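Local coordinates for protein ATP-dependent helicase FUN30 (Saccharomyces cerevisiae S288c, PDB 5GN1) that hydrolyses ATP to remodel nucleosomes, serving DNA repair, DNA end resection and heterochromatin organization as a SNF2-family chromatin remodeller, at residues 114-119 against 212-217; 119-124 against 155-160; 125-130 against 147-152. All coordinates share one frame; numbering follows the deposited sequence.

Contact 1 of 3, residues 114-119 against 212-217; sequences PLLFRN and TQVLDI
L116 packs on the first turn and a half of helix 212-224 with both of its methyl groups, and each methyl finds a different partner. CD2 does most of the work: it lies 3.6 Å from Q213 CB and 3.8 Å from CD1 of I217, so it sits between two side chains one helical turn apart. The other branch, CD1, meets V214 CG2 at 4.1 Å. Because CG of L116 stands beside the backbone N, anti to the carbonyl carbon (chi1 -62°), the forked end swings over to the helix although the bond from CA to CB does not aim at it. I217 answers with its CD1 methyl, which also touches CB of L115 at 4.1 Å. This apolar patch is the tight part, and L115, L116, V214 and I217 are all buried.

The looser side lies along Q213, which, unlike the other four, is partly exposed. Its CB belongs to the patch, but its amide is joined to the 114-119 loop through a water. That water accepts from Q213 NE2 at 3.0 Å and donates to L116 O at 3.2 Å. No direct polar bond links the two segments, and the buried surface is modest, 211 Å² in total.

The 3-10 turn 114-116, marked by the bond from F117 N to P114 O at 3.0 Å, presents L115 and L116 as neighbouring apolar residues. K109 of helix 100-110 also touches L116, and F279 touches V214. Helix 212-224 links parallel strands 205-209 and 229-232 in a beta-alpha-beta crossover, while segment 114-119 belongs to the mostly helical region between strands 49-56 and 205-209. The arrangement is consistent with a SNF2-type helical insertion packed on the RecA-like lobe.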
loop_
_atom_site.group_PDB
_atom_site.type_symbol
_atom_site.label_atom_id
_atom_site.label_comp_id
_atom_site.label_asym_id
_atom_site.label_seq_id
_atom_site.Cartn_x
_atom_site.Cartn_y
_atom_site.Cartn_z
ATOM N N PRO A 114 -6.399 -6.349 -1.657
ATOM C CA PRO A 114 -6.179 -7.647 -2.326
ATOM C C PRO A 114 -5.274 -7.577 -3.532
ATOM O O PRO A 114 -4.576 -8.559 -3.826
ATOM C CB PRO A 114 -7.593 -8.071 -2.743
ATOM C CG PRO A 114 -8.494 -7.425 -1.725
ATOM C CD PRO A 114 -7.821 -6.112 -1.347
ATOM N N LEU A 115 -5.277 -6.465 -4.269
ATOM C CA LEU A 115 -4.491 -6.436 -5.497
ATOM C C LEU A 115 -3.004 -6.292 -5.239
ATOM O O LEU A 115 -2.246 -6.162 -6.195
ATOM C CB LEU A 115 -4.959 -5.302 -6.419
ATOM C CG LEU A 115 -6.412 -5.414 -6.905
ATOM C CD1 LEU A 115 -6.731 -4.299 -7.918
ATOM C CD2 LEU A 115 -6.704 -6.802 -7.479
ATOM N N LEU A 116 -2.582 -6.286 -3.977
ATOM C CA LEU A 116 -1.180 -6.406 -3.611
ATOM C C LEU A 116 -0.718 -7.857 -3.607
ATOM O O LEU A 116 0.403 -8.140 -3.173
ATOM C CB LEU A 116 -0.937 -5.788 -2.229
ATOM C CG LEU A 116 -1.228 -4.291 -2.097
ATOM C CD1 LEU A 116 -1.177 -3.882 -0.621
ATOM C CD2 LEU A 116 -0.258 -3.481 -2.966
ATOM N N PHE A 117 -1.578 -8.760 -4.066
ATOM C CA PHE A 117 -1.320 -10.194 -4.097
ATOM C C PHE A 117 -1.732 -10.720 -5.459
ATOM O O PHE A 117 -2.522 -10.100 -6.171
ATOM C CB PHE A 117 -2.105 -10.951 -3.010
ATOM C CG PHE A 117 -1.722 -10.574 -1.612
ATOM C CD1 PHE A 117 -2.239 -9.429 -1.027
ATOM C CD2 PHE A 117 -0.852 -11.365 -0.880
ATOM C CE1 PHE A 117 -1.884 -9.064 0.255
ATOM C CE2 PHE A 117 -0.493 -11.008 0.411
ATOM C CZ PHE A 117 -1.013 -9.862 0.979
ATOM N N ARG A 118 -1.201 -11.882 -5.818
ATOM C CA ARG A 118 -1.609 -12.561 -7.035
ATOM C C ARG A 118 -2.595 -13.656 -6.635
ATOM O O ARG A 118 -2.200 -14.661 -6.033
ATOM C CB ARG A 118 -0.414 -13.180 -7.767
ATOM C CG ARG A 118 -0.788 -13.838 -9.106
ATOM C CD ARG A 118 0.454 -14.256 -9.927
ATOM N NE ARG A 118 1.189 -15.369 -9.328
ATOM C CZ ARG A 118 0.893 -16.658 -9.512
ATOM N NH1 ARG A 118 -0.139 -17.008 -10.272
ATOM N NH2 ARG A 118 1.631 -17.599 -8.932
ATOM N N ASN A 119 -3.877 -13.420 -6.903
ATOM C CA ASN A 119 -4.957 -14.407 -6.899
ATOM C C ASN A 119 -5.897 -14.444 -8.084
ATOM O O ASN A 119 -6.358 -15.513 -8.486
ATOM C CB ASN A 119 -5.853 -14.027 -5.711
ATOM C CG ASN A 119 -5.204 -14.279 -4.379
ATOM O OD1 ASN A 119 -5.088 -15.422 -3.917
ATOM N ND2 ASN A 119 -4.781 -13.206 -3.737
ATOM N N THR A 212 4.556 2.378 -2.458
ATOM C CA THR A 212 4.308 2.914 -3.796
ATOM C C THR A 212 3.293 2.078 -4.560
ATOM O O THR A 212 2.546 2.616 -5.386
ATOM C CB THR A 212 5.610 3.016 -4.598
ATOM O OG1 THR A 212 6.324 1.780 -4.517
ATOM C CG2 THR A 212 6.477 4.150 -4.059
ATOM N N GLN A 213 3.238 0.765 -4.290
ATOM C CA GLN A 213 2.218 -0.086 -4.907
ATOM C C GLN A 213 0.810 0.358 -4.533
ATOM O O GLN A 213 -0.127 0.246 -5.340
ATOM C CB GLN A 213 2.416 -1.536 -4.482
ATOM C CG GLN A 213 3.648 -2.239 -5.008
ATOM C CD GLN A 213 3.816 -3.600 -4.339
ATOM O OE1 GLN A 213 4.066 -3.689 -3.131
ATOM N NE2 GLN A 213 3.662 -4.660 -5.113
ATOM N N VAL A 214 0.627 0.817 -3.296
ATOM C CA VAL A 214 -0.666 1.371 -2.903
ATOM C C VAL A 214 -0.958 2.658 -3.668
ATOM O O VAL A 214 -2.084 2.866 -4.128
ATOM C CB VAL A 214 -0.721 1.576 -1.377
ATOM C CG1 VAL A 214 -1.903 2.487 -0.979
ATOM C CG2 VAL A 214 -0.811 0.221 -0.663
ATOM N N LEU A 215 0.044 3.536 -3.827
ATOM C CA LEU A 215 -0.158 4.757 -4.615
ATOM C C LEU A 215 -0.604 4.442 -6.045
ATOM O O LEU A 215 -1.498 5.105 -6.593
ATOM C CB LEU A 215 1.124 5.595 -4.628
ATOM C CG LEU A 215 1.519 6.165 -3.253
ATOM C CD1 LEU A 215 2.775 6.994 -3.327
ATOM C CD2 LEU A 215 0.370 7.002 -2.665
ATOM N N ASP A 216 0.008 3.429 -6.666
ATOM C CA ASP A 216 -0.415 3.001 -7.998
ATOM C C ASP A 216 -1.880 2.583 -8.005
ATOM O O ASP A 216 -2.635 2.925 -8.926
ATOM C CB ASP A 216 0.471 1.840 -8.485
ATOM C CG ASP A 216 1.962 2.204 -8.560
ATOM O OD1 ASP A 216 2.299 3.406 -8.634
ATOM O OD2 ASP A 216 2.808 1.276 -8.572
ATOM N N ILE A 217 -2.302 1.823 -6.998
ATOM C CA ILE A 217 -3.696 1.389 -6.967
ATOM C C ILE A 217 -4.613 2.584 -6.777
ATOM O O ILE A 217 -5.688 2.667 -7.387
ATOM C CB ILE A 217 -3.919 0.345 -5.861
ATOM C CG1 ILE A 217 -3.145 -0.936 -6.169
ATOM C CG2 ILE A 217 -5.399 0.042 -5.736
ATOM C CD1 ILE A 217 -3.080 -1.905 -4.975
HETATM O O HOH W 1 3.146 -6.607 -2.883
#

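Contact 2 of 3, residues 119-124 against 155-160; sequences NIYNDK and MTDFEL
OD2 of D157 is gripped by two backbone amides, with a water 2.6 Å away in an unsettled bond. I120 N donates to it at 2.8 Å in a nearly straight bond (172°), on the syn side and slightly out of the carboxylate plane. N119 N comes to the same oxygen at 3.1 Å from the opposite face of that plane, while the water also accepts from N119 ND2. The second oxygen, OD1, takes Y121 N at 3.1 Å, again nearly straight but well above the plane. Three successive amides thus converge on one carboxylate, which fixes both the curl of 119-121 and the rotation of the acid. D157 has its CG anti to the carbonyl carbon (chi1 -77°), a torsion that carries the carboxylate across to the loop although the bond from CA to CB does not point there. With an alanine here, the amides of N119, I120 and Y121 would probably lose their shared acceptor, and the loop would be freer to drift from the helix start.

Next to the polar group the Y121 ring provides the apolar half. L160 CB stands over one face, 3.7 Å from the centroid and only 6° off the ring normal, a CH-pi contact; its CD1 methyl meets Y121 CB at 3.5 Å. D157 OD1 lies at the ring's edge, 3.2 Å from CD1 of Y121. Y121 is itself the centre of an inverse gamma turn.

T156 and E159 close a capping box at the start of helix 157-166: E159 N donates to T156 OG1 and T156 N to E159 OE1. N122 is the N-cap of helix 123-133, so the contact joins the beginnings of two helices, with M129 of helix 123-133 touching the Y121 ring and I126 its CB.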
loop_
_atom_site.group_PDB
_atom_site.type_symbol
_atom_site.label_atom_id
_atom_site.label_comp_id
_atom_site.label_asym_id
_atom_site.label_seq_id
_atom_site.Cartn_x
_atom_site.Cartn_y
_atom_site.Cartn_z
ATOM N N ASN A 119 -3.877 -13.420 -6.903
ATOM C CA ASN A 119 -4.957 -14.407 -6.899
ATOM C C ASN A 119 -5.897 -14.444 -8.084
ATOM O O ASN A 119 -6.358 -15.513 -8.486
ATOM C CB ASN A 119 -5.853 -14.027 -5.711
ATOM C CG ASN A 119 -5.204 -14.279 -4.379
ATOM O OD1 ASN A 119 -5.088 -15.422 -3.917
ATOM N ND2 ASN A 119 -4.781 -13.206 -3.737
ATOM N N ILE A 120 -6.136 -13.282 -8.695
ATOM C CA ILE A 120 -6.995 -13.238 -9.872
ATOM C C ILE A 120 -6.192 -13.839 -11.017
ATOM O O ILE A 120 -6.684 -14.692 -11.770
ATOM C CB ILE A 120 -7.431 -11.793 -10.168
ATOM C CG1 ILE A 120 -8.339 -11.294 -9.030
ATOM C CG2 ILE A 120 -8.116 -11.690 -11.520
ATOM C CD1 ILE A 120 -8.649 -9.810 -9.117
ATOM N N TYR A 121 -4.932 -13.421 -11.149
ATOM C CA TYR A 121 -4.043 -13.934 -12.191
ATOM C C TYR A 121 -3.394 -15.235 -11.701
ATOM O O TYR A 121 -2.201 -15.306 -11.411
ATOM C CB TYR A 121 -3.003 -12.882 -12.557
ATOM C CG TYR A 121 -3.548 -11.644 -13.242
ATOM C CD1 TYR A 121 -4.023 -10.562 -12.503
ATOM C CD2 TYR A 121 -3.585 -11.554 -14.629
ATOM C CE1 TYR A 121 -4.516 -9.429 -13.120
ATOM C CE2 TYR A 121 -4.080 -10.424 -15.259
ATOM C CZ TYR A 121 -4.549 -9.359 -14.493
ATOM O OH TYR A 121 -5.043 -8.221 -15.097
ATOM N N ASN A 122 -4.205 -16.272 -11.581
ATOM C CA ASN A 122 -3.787 -17.560 -11.068
ATOM C C ASN A 122 -2.857 -18.303 -12.019
ATOM O O ASN A 122 -2.710 -17.917 -13.130
ATOM C CB ASN A 122 -4.987 -18.415 -10.743
ATOM C CG ASN A 122 -5.821 -18.698 -11.958
ATOM O OD1 ASN A 122 -5.313 -19.003 -12.992
ATOM N ND2 ASN A 122 -7.091 -18.569 -11.821
ATOM N N ASP A 123 -2.252 -19.377 -11.527
ATOM C CA ASP A 123 -1.301 -20.132 -12.323
ATOM C C ASP A 123 -1.777 -20.446 -13.703
ATOM O O ASP A 123 -1.004 -20.382 -14.639
ATOM C CB ASP A 123 -0.784 -21.340 -11.571
ATOM C CG ASP A 123 0.092 -20.994 -10.375
ATOM O OD1 ASP A 123 0.338 -19.798 -10.151
ATOM O OD2 ASP A 123 0.528 -21.901 -9.639
ATOM N N LYS A 124 -3.055 -20.788 -13.832
ATOM C CA LYS A 124 -3.634 -21.116 -15.130
ATOM C C LYS A 124 -3.714 -19.842 -15.980
ATOM O O LYS A 124 -3.561 -19.889 -17.202
ATOM C CB LYS A 124 -4.933 -21.906 -14.952
ATOM C CG LYS A 124 -4.801 -23.135 -14.069
ATOM C CD LYS A 124 -4.313 -24.335 -14.864
ATOM C CE LYS A 124 -4.523 -25.629 -14.093
ATOM N NZ LYS A 124 -3.801 -26.771 -14.719
ATOM N N MET A 155 4.742 -11.490 -9.661
ATOM C CA MET A 155 4.086 -10.192 -9.698
ATOM C C MET A 155 2.727 -10.267 -9.014
ATOM O O MET A 155 2.176 -11.352 -8.797
ATOM C CB MET A 155 3.936 -9.706 -11.141
ATOM C CG MET A 155 5.288 -9.548 -11.852
ATOM S SD MET A 155 5.112 -9.340 -13.652
ATOM C CE MET A 155 4.167 -7.857 -13.772
ATOM N N THR A 156 2.199 -9.089 -8.663
ATOM C CA THR A 156 0.897 -8.939 -8.026
ATOM C C THR A 156 -0.190 -8.780 -9.084
ATOM O O THR A 156 0.078 -8.447 -10.239
ATOM C CB THR A 156 0.870 -7.723 -7.086
ATOM O OG1 THR A 156 0.888 -6.508 -7.865
ATOM C CG2 THR A 156 2.059 -7.742 -6.090
ATOM N N ASP A 157 -1.440 -9.014 -8.666
ATOM C CA ASP A 157 -2.556 -8.784 -9.568
ATOM C C ASP A 157 -2.511 -7.380 -10.159
ATOM O O ASP A 157 -2.747 -7.202 -11.357
ATOM C CB ASP A 157 -3.896 -9.021 -8.859
ATOM C CG ASP A 157 -4.221 -10.491 -8.697
ATOM O OD1 ASP A 157 -3.580 -11.325 -9.378
ATOM O OD2 ASP A 157 -5.128 -10.808 -7.899
ATOM N N PHE A 158 -2.182 -6.364 -9.350
ATOM C CA PHE A 158 -2.198 -5.026 -9.933
ATOM C C PHE A 158 -1.014 -4.802 -10.862
ATOM O O PHE A 158 -1.141 -4.085 -11.861
ATOM C CB PHE A 158 -2.231 -3.938 -8.866
ATOM C CG PHE A 158 -2.566 -2.591 -9.436
ATOM C CD1 PHE A 158 -3.881 -2.258 -9.716
ATOM C CD2 PHE A 158 -1.564 -1.701 -9.777
ATOM C CE1 PHE A 158 -4.193 -1.032 -10.282
ATOM C CE2 PHE A 158 -1.872 -0.467 -10.337
ATOM C CZ PHE A 158 -3.184 -0.141 -10.593
ATOM N N GLU A 159 0.151 -5.377 -10.551
ATOM C CA GLU A 159 1.267 -5.268 -11.486
ATOM C C GLU A 159 0.941 -5.990 -12.787
ATOM O O GLU A 159 1.298 -5.523 -13.878
ATOM C CB GLU A 159 2.550 -5.832 -10.868
ATOM C CG GLU A 159 3.092 -4.991 -9.724
ATOM C CD GLU A 159 4.046 -5.745 -8.807
ATOM O OE1 GLU A 159 4.181 -6.992 -8.920
ATOM O OE2 GLU A 159 4.683 -5.060 -7.982
ATOM N N LEU A 160 0.260 -7.129 -12.695
ATOM C CA LEU A 160 -0.065 -7.858 -13.916
ATOM C C LEU A 160 -1.100 -7.100 -14.731
ATOM O O LEU A 160 -1.021 -7.066 -15.963
ATOM C CB LEU A 160 -0.536 -9.273 -13.577
ATOM C CG LEU A 160 0.628 -10.166 -13.166
ATOM C CD1 LEU A 160 0.183 -11.337 -12.309
ATOM C CD2 LEU A 160 1.407 -10.642 -14.395
HETATM O O HOH W 2 -5.624 -10.735 -5.298
#

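Contact 3 of 3, residues 125-130 against 147-152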
loop_
_atom_site.group_PDB
_atom_site.type_symbol
_atom_site.label_atom_id
_atom_site.label_comp_id
_atom_site.label_asym_id
_atom_site.label_seq_id
_atom_site.Cartn_x
_atom_site.Cartn_y
_atom_site.Cartn_z
ATOM N N ILE A 125 -3.897 -18.716 -15.316
ATOM C CA ILE A 125 -3.980 -17.410 -15.965
ATOM C C ILE A 125 -2.646 -16.877 -16.527
ATOM O O ILE A 125 -2.642 -16.378 -17.651
ATOM C CB ILE A 125 -4.569 -16.367 -15.004
ATOM C CG1 ILE A 125 -5.888 -16.881 -14.406
ATOM C CG2 ILE A 125 -4.766 -15.037 -15.709
ATOM C CD1 ILE A 125 -6.771 -17.570 -15.411
ATOM N N ILE A 126 -1.544 -16.959 -15.776
ATOM C CA ILE A 126 -0.294 -16.456 -16.288
ATOM C C ILE A 126 0.313 -17.343 -17.341
ATOM O O ILE A 126 1.055 -16.888 -18.199
ATOM C CB ILE A 126 0.665 -16.111 -15.156
ATOM C CG1 ILE A 126 1.001 -17.334 -14.370
ATOM C CG2 ILE A 126 0.055 -15.067 -14.251
ATOM C CD1 ILE A 126 1.988 -17.047 -13.284
ATOM N N THR A 127 -0.028 -18.621 -17.287
ATOM C CA THR A 127 0.481 -19.546 -18.277
ATOM C C THR A 127 0.008 -19.066 -19.621
ATOM O O THR A 127 0.793 -18.892 -20.503
ATOM C CB THR A 127 -0.031 -20.945 -18.016
ATOM O OG1 THR A 127 0.510 -21.432 -16.798
ATOM C CG2 THR A 127 0.363 -21.850 -19.107
ATOM N N LYS A 128 -1.262 -18.744 -19.747
ATOM C CA LYS A 128 -1.774 -18.256 -21.022
ATOM C C LYS A 128 -1.212 -16.883 -21.372
ATOM O O LYS A 128 -1.029 -16.583 -22.555
ATOM C CB LYS A 128 -3.308 -18.222 -21.001
ATOM C CG LYS A 128 -3.976 -19.437 -20.334
ATOM C CD LYS A 128 -3.414 -20.791 -20.832
ATOM C CE LYS A 128 -3.266 -21.787 -19.673
ATOM N NZ LYS A 128 -2.821 -23.162 -20.095
ATOM N N MET A 129 -0.937 -16.029 -20.375
ATOM C CA MET A 129 -0.384 -14.707 -20.676
ATOM C C MET A 129 1.077 -14.801 -21.100
ATOM O O MET A 129 1.547 -14.009 -21.930
ATOM C CB MET A 129 -0.499 -13.782 -19.461
ATOM C CG MET A 129 -1.900 -13.514 -18.983
ATOM S SD MET A 129 -1.877 -12.657 -17.394
ATOM C CE MET A 129 -1.008 -11.169 -17.849
ATOM N N SER A 130 1.777 -15.758 -20.524
ATOM C CA SER A 130 3.138 -15.958 -20.925
ATOM C C SER A 130 3.249 -16.462 -22.360
ATOM O O SER A 130 4.007 -15.913 -23.122
ATOM C CB SER A 130 3.858 -16.863 -19.969
ATOM O OG SER A 130 3.291 -18.113 -19.884
ATOM N N TYR A 147 10.389 -18.684 -18.495
ATOM C CA TYR A 147 11.045 -17.496 -17.960
ATOM C C TYR A 147 10.047 -16.359 -17.743
ATOM O O TYR A 147 9.970 -15.809 -16.638
ATOM C CB TYR A 147 12.198 -17.045 -18.880
ATOM C CG TYR A 147 13.444 -17.936 -18.818
ATOM C CD1 TYR A 147 13.454 -19.109 -18.066
ATOM C CD2 TYR A 147 14.613 -17.588 -19.494
ATOM C CE1 TYR A 147 14.578 -19.919 -18.010
ATOM C CE2 TYR A 147 15.752 -18.394 -19.434
ATOM C CZ TYR A 147 15.725 -19.554 -18.686
ATOM O OH TYR A 147 16.834 -20.362 -18.610
ATOM N N ILE A 148 9.270 -16.006 -18.773
ATOM C CA ILE A 148 8.262 -14.960 -18.604
ATOM C C ILE A 148 7.220 -15.375 -17.572
ATOM O O ILE A 148 6.720 -14.543 -16.802
ATOM C CB ILE A 148 7.609 -14.614 -19.951
ATOM C CG1 ILE A 148 8.686 -14.176 -20.925
ATOM C CG2 ILE A 148 6.515 -13.567 -19.789
ATOM C CD1 ILE A 148 9.170 -12.818 -20.615
ATOM N N LYS A 149 6.877 -16.664 -17.539
ATOM C CA LYS A 149 5.855 -17.121 -16.607
ATOM C C LYS A 149 6.383 -17.130 -15.182
ATOM O O LYS A 149 5.647 -16.819 -14.239
ATOM C CB LYS A 149 5.349 -18.508 -17.002
ATOM C CG LYS A 149 4.155 -18.967 -16.184
ATOM C CD LYS A 149 3.728 -20.389 -16.521
ATOM C CE LYS A 149 3.230 -21.116 -15.274
ATOM N NZ LYS A 149 2.724 -22.486 -15.581
ATOM N N GLU A 150 7.654 -17.488 -14.999
ATOM C CA GLU A 150 8.249 -17.370 -13.675
ATOM C C GLU A 150 8.277 -15.916 -13.220
ATOM O O GLU A 150 8.022 -15.627 -12.048
ATOM C CB GLU A 150 9.656 -17.958 -13.664
ATOM C CG GLU A 150 10.159 -18.290 -12.271
ATOM C CD GLU A 150 11.606 -18.746 -12.271
ATOM O OE1 GLU A 150 12.265 -18.626 -13.330
ATOM O OE2 GLU A 150 12.077 -19.230 -11.216
ATOM N N ASP A 151 8.598 -14.991 -14.133
ATOM C CA ASP A 151 8.556 -13.567 -13.810
ATOM C C ASP A 151 7.154 -13.148 -13.385
ATOM O O ASP A 151 6.980 -12.439 -12.386
ATOM C CB ASP A 151 9.012 -12.729 -15.010
ATOM C CG ASP A 151 10.535 -12.636 -15.133
ATOM O OD1 ASP A 151 11.257 -13.332 -14.381
ATOM O OD2 ASP A 151 11.004 -11.874 -16.003
ATOM N N MET A 152 6.143 -13.568 -14.148
ATOM C CA MET A 152 4.760 -13.236 -13.813
ATOM C C MET A 152 4.339 -13.829 -12.475
ATOM O O MET A 152 3.609 -13.185 -11.715
ATOM C CB MET A 152 3.830 -13.712 -14.921
ATOM C CG MET A 152 3.887 -12.866 -16.171
ATOM S SD MET A 152 2.915 -13.622 -17.495
ATOM C CE MET A 152 3.036 -12.369 -18.740
#
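Helices 125-130 and 147-152 run broadly antiparallel, their N-to-C directions 137° apart and their axes 8.7 Å apart at closest approach, with S130 and K149 nearest through their CA atoms at 5.2 Å. The small side chain of S130 is consistent with so close an approach: its CB and OG rest against K149 CB, OG at 3.6 Å. S130 OG turns back to its own helix, within bonding distance of the carbonyls of I126 and T127, although its single proton cannot be assigned to one of them.

K149 reaches across S130 and I126 to T127. CG is anti to the backbone N (chi1 -172°), and the chain passes I126 CG1 before bending at chi3 to place NZ 2.7 Å from T127 OG1, a hydrogen bond. T127 OG1 also bonds to D123 O, one turn earlier in its own helix.

On the buried side M152 slides past I126 in the opposite direction, CB to CB 4.0 Å. Its extended chain carries SD to 3.8 Å from I126 O and brings the CE methyl to M129 CB at 3.9 Å. L160 and L163 of helix 157-166 also touch M152.

The chemistry is therefore divided: the thioethers of M152 and M129 and the branched I126 pack on the inner side, while a lone lysine-to-hydroxyl bond, with no acidic mate across this interface, ties the partly exposed side by a polar tether and not by a salt bridge.

In the fold
The three contacts are nested along the chain: contact 3 lies inside the loop closed by contact 2, which lies inside that of contact 1. They lead outward from the middle of the chain, their centres about 6, 16 and 24 Å from its centre. The centres of contacts 1 and 2 are about 10 Å apart, and the two share N119, with R118 bridging to D123 by a salt bridge; those of contacts 2 and 3 are about 9 Å apart, and the two share helix 123-133, on whose M129 Y121 packs. Helices 145-153 and 157-166 follow in succession. In this C-terminal ATPase lobe the series thus links helix 212-224, beside the RecA-like sheet, stepwise to helices 123-133, 145-153 and 157-166, farther from the chain's centre.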